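Local atomic coordinates of putative branched-chain amino acid ABC transporter (Rhodospirillum rubrum ATCC 11170, PDB entry 3HUT), a protein that probably binds branched-chain or related amino acids outside the cytoplasmic membrane as the extracellular receptor of an ABC transporter. Residues 245-250 with 336-341. Residues are numbered along the deposited sequence; the frame is centred on the assembly and turned at random.
Sequences VRLATA and TRLVVR
Val-245 opens the antiparallel pairing with Val-340: its O accepts a hydrogen bond from Val-340 N at 3.0 Å, the donor lying in the carbonyl plane. Next comes a non-hydrogen-bonded pair, in which Arg-246 and Val-339 run side by side and Arg-246 CG meets Val-339 CG2 at 3.9 Å. With CG beside its own backbone N and the chain extended to NE, Arg-246 carries its guanidinium past Val-339, which sits at the group's edge; Arg-246 NH1 is hydrogen-bonded to Tyr-224 OH.

Leu-247 and Leu-338 form a hydrogen-bonded pair gripped twice. Leu-338 N donates to Leu-247 O at 2.8 Å with a C=O...N angle of 169°, whereas Leu-247 N reaches Leu-338 O from 37° above the carbonyl plane. Their side chains cross obliquely, the two CD1 methyls touching at 3.6 Å. Leu-338 CD1 also meets Thr-249 CG2 at 3.9 Å, and an alanine in place of Leu-338 would probably leave Thr-249 CG2 without its methyl partner across the strands and Leu-247 CD1 with little more than the remaining CB to pack on.

Ala-248, paired with Arg-337, faces helix 126-136, as does Arg-246. Thr-249 and Thr-336 exchange two backbone bonds, the straighter from Thr-336 N to Thr-249 O (173° at the hydrogen). At the end, a water bridges Ala-250 O and Thr-336 OG1.

Five backbone bonds thus join residues 245-250 to 336-341, giving strand 246-249 an antiparallel neighbour beside the parallel strands of one lobe of this periplasmic-binding-protein fold. The chemistry implies cohesion from the main chain, reinforced by methyl contacts of Leu-247, Leu-338 and Thr-249 on one face.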
ATOM      1  N   VAL A 245       4.103 -17.725  11.421  1.00  6.84           N
ATOM      2  CA  VAL A 245       3.005 -16.961  10.833  1.00  7.10           C
ATOM      3  C   VAL A 245       3.403 -16.502   9.428  1.00  8.26           C
ATOM      4  O   VAL A 245       4.538 -16.077   9.195  1.00  8.15           O
ATOM      5  CB  VAL A 245       2.636 -15.724  11.698  1.00  7.05           C
ATOM      6  CG1 VAL A 245       1.577 -14.879  10.991  1.00  6.02           C
ATOM      7  CG2 VAL A 245       2.095 -16.180  13.050  1.00  5.55           C
ATOM      8  N   ARG A 246       2.470 -16.609   8.490  1.00  8.89           N
ATOM      9  CA  ARG A 246       2.727 -16.204   7.116  1.00  9.24           C
ATOM     10  C   ARG A 246       1.903 -14.989   6.737  1.00  9.23           C
ATOM     11  O   ARG A 246       0.787 -14.811   7.217  1.00  7.79           O
ATOM     12  CB  ARG A 246       2.417 -17.354   6.162  1.00 11.37           C
ATOM     13  CG  ARG A 246       3.489 -18.426   6.156  1.00 15.29           C
ATOM     14  CD  ARG A 246       3.012 -19.688   5.475  1.00 21.40           C
ATOM     15  NE  ARG A 246       4.068 -20.691   5.439  1.00 27.38           N
ATOM     16  CZ  ARG A 246       3.901 -21.941   5.027  1.00 32.54           C
ATOM     17  NH1 ARG A 246       2.709 -22.353   4.613  1.00 33.32           N
ATOM     18  NH2 ARG A 246       4.931 -22.780   5.032  1.00 34.52           N
ATOM     19  N   LEU A 247       2.468 -14.149   5.875  1.00  7.90           N
ATOM     20  CA  LEU A 247       1.779 -12.956   5.413  1.00  7.51           C
ATOM     21  C   LEU A 247       2.443 -12.455   4.139  1.00  8.78           C
ATOM     22  O   LEU A 247       3.600 -12.776   3.859  1.00  3.73           O
ATOM     23  CB  LEU A 247       1.816 -11.848   6.481  1.00  9.34           C
ATOM     24  CG  LEU A 247       3.149 -11.221   6.929  1.00 13.36           C
ATOM     25  CD1 LEU A 247       3.875 -10.575   5.759  1.00 19.97           C
ATOM     26  CD2 LEU A 247       2.868 -10.159   7.985  1.00 17.08           C
ATOM     27  N   ALA A 248       1.702 -11.672   3.367  1.00  8.43           N
ATOM     28  CA  ALA A 248       2.232 -11.095   2.144  1.00 10.06           C
ATOM     29  C   ALA A 248       2.160  -9.578   2.281  1.00 10.70           C
ATOM     30  O   ALA A 248       1.251  -9.053   2.918  1.00 11.02           O
ATOM     31  CB  ALA A 248       1.410 -11.555   0.936  1.00 10.83           C
ATOM     32  N   THR A 249       3.123  -8.879   1.696  1.00 11.78           N
ATOM     33  CA  THR A 249       3.138  -7.428   1.752  1.00 13.23           C
ATOM     34  C   THR A 249       3.799  -6.868   0.498  1.00 12.09           C
ATOM     35  O   THR A 249       4.534  -7.572  -0.191  1.00 12.84           O
ATOM     36  CB  THR A 249       3.889  -6.920   3.003  1.00 15.53           C
ATOM     37  OG1 THR A 249       3.674  -5.511   3.144  1.00 21.88           O
ATOM     38  CG2 THR A 249       5.385  -7.186   2.878  1.00 14.75           C
ATOM     39  N   ALA A 250       3.524  -5.602   0.201  1.00 11.12           N
ATOM     40  CA  ALA A 250       4.081  -4.949  -0.977  1.00 10.47           C
ATOM     41  C   ALA A 250       5.552  -4.600  -0.764  1.00  8.61           C
ATOM     42  O   ALA A 250       6.423  -5.103  -1.464  1.00  6.88           O
ATOM     43  CB  ALA A 250       3.278  -3.692  -1.297  1.00 10.77           C
ATOM     44  N   THR A 336       4.932  -9.960  -1.920  1.00  6.99           N
ATOM     45  CA  THR A 336       6.016 -10.848  -1.511  1.00  6.56           C
ATOM     46  C   THR A 336       5.575 -11.653  -0.288  1.00  7.31           C
ATOM     47  O   THR A 336       5.201 -11.079   0.737  1.00  6.74           O
ATOM     48  CB  THR A 336       7.284 -10.036  -1.165  1.00  6.36           C
ATOM     49  OG1 THR A 336       7.704  -9.294  -2.319  1.00  8.53           O
ATOM     50  CG2 THR A 336       8.407 -10.956  -0.712  1.00  7.94           C
ATOM     51  N   ARG A 337       5.616 -12.977  -0.402  1.00  7.93           N
ATOM     52  CA  ARG A 337       5.204 -13.860   0.693  1.00  7.66           C
ATOM     53  C   ARG A 337       6.319 -14.026   1.711  1.00  8.40           C
ATOM     54  O   ARG A 337       7.467 -14.296   1.351  1.00  7.64           O
ATOM     55  CB  ARG A 337       4.802 -15.226   0.140  1.00  8.40           C
ATOM     56  CG  ARG A 337       3.600 -15.185  -0.798  1.00  9.72           C
ATOM     57  CD  ARG A 337       3.365 -16.552  -1.422  1.00 11.05           C
ATOM     58  NE  ARG A 337       2.168 -16.594  -2.262  1.00 11.70           N
ATOM     59  CZ  ARG A 337       1.762 -17.677  -2.921  1.00 11.80           C
ATOM     60  NH1 ARG A 337       2.459 -18.805  -2.840  1.00 13.02           N
ATOM     61  NH2 ARG A 337       0.661 -17.638  -3.654  1.00 11.73           N
ATOM     62  N   LEU A 338       5.966 -13.881   2.985  1.00  7.46           N
ATOM     63  CA  LEU A 338       6.933 -13.980   4.066  1.00  7.73           C
ATOM     64  C   LEU A 338       6.482 -14.951   5.151  1.00  7.32           C
ATOM     65  O   LEU A 338       5.314 -15.324   5.221  1.00  5.47           O
ATOM     66  CB  LEU A 338       7.126 -12.603   4.710  1.00  7.57           C
ATOM     67  CG  LEU A 338       7.422 -11.411   3.797  1.00  8.45           C
ATOM     68  CD1 LEU A 338       7.270 -10.118   4.588  1.00  9.31           C
ATOM     69  CD2 LEU A 338       8.829 -11.530   3.229  1.00  6.96           C
ATOM     70  N   VAL A 339       7.426 -15.353   5.993  1.00  6.43           N
ATOM     71  CA  VAL A 339       7.129 -16.228   7.117  1.00  6.53           C
ATOM     72  C   VAL A 339       8.016 -15.751   8.254  1.00  6.78           C
ATOM     73  O   VAL A 339       9.148 -15.313   8.029  1.00  7.57           O
ATOM     74  CB  VAL A 339       7.435 -17.725   6.816  1.00  7.83           C
ATOM     75  CG1 VAL A 339       8.924 -17.941   6.626  1.00  7.94           C
ATOM     76  CG2 VAL A 339       6.917 -18.600   7.960  1.00  7.80           C
ATOM     77  N   VAL A 340       7.486 -15.800   9.468  1.00  5.57           N
ATOM     78  CA  VAL A 340       8.249 -15.393  10.636  1.00  5.99           C
ATOM     79  C   VAL A 340       9.056 -16.605  11.062  1.00  6.34           C
ATOM     80  O   VAL A 340       8.488 -17.640  11.393  1.00  6.83           O
ATOM     81  CB  VAL A 340       7.329 -14.993  11.807  1.00  7.79           C
ATOM     82  CG1 VAL A 340       8.175 -14.646  13.034  1.00  6.05           C
ATOM     83  CG2 VAL A 340       6.449 -13.814  11.401  1.00  6.19           C
ATOM     84  N   ARG A 341      10.377 -16.492  11.030  1.00  8.40           N
ATOM     85  CA  ARG A 341      11.215 -17.606  11.442  1.00  9.83           C
ATOM     86  C   ARG A 341      12.434 -17.073  12.168  1.00 11.47           C
ATOM     87  O   ARG A 341      13.125 -16.181  11.682  1.00 10.82           O
ATOM     88  CB  ARG A 341      11.640 -18.450  10.235  1.00 11.18           C
ATOM     89  CG  ARG A 341      12.163 -19.828  10.618  1.00 13.10           C
ATOM     90  CD  ARG A 341      11.086 -20.644  11.345  1.00 17.75           C
ATOM     91  NE  ARG A 341       9.986 -21.041  10.468  1.00 17.50           N
ATOM     92  CZ  ARG A 341       8.851 -21.595  10.892  1.00 22.18           C
ATOM     93  NH1 ARG A 341       8.654 -21.812  12.188  1.00 19.85           N
ATOM     94  NH2 ARG A 341       7.912 -21.946  10.019  1.00 18.88           N
TER
HETATM   95  O   HOH W   1       6.150  -7.126  -3.213  1.00  9.68           O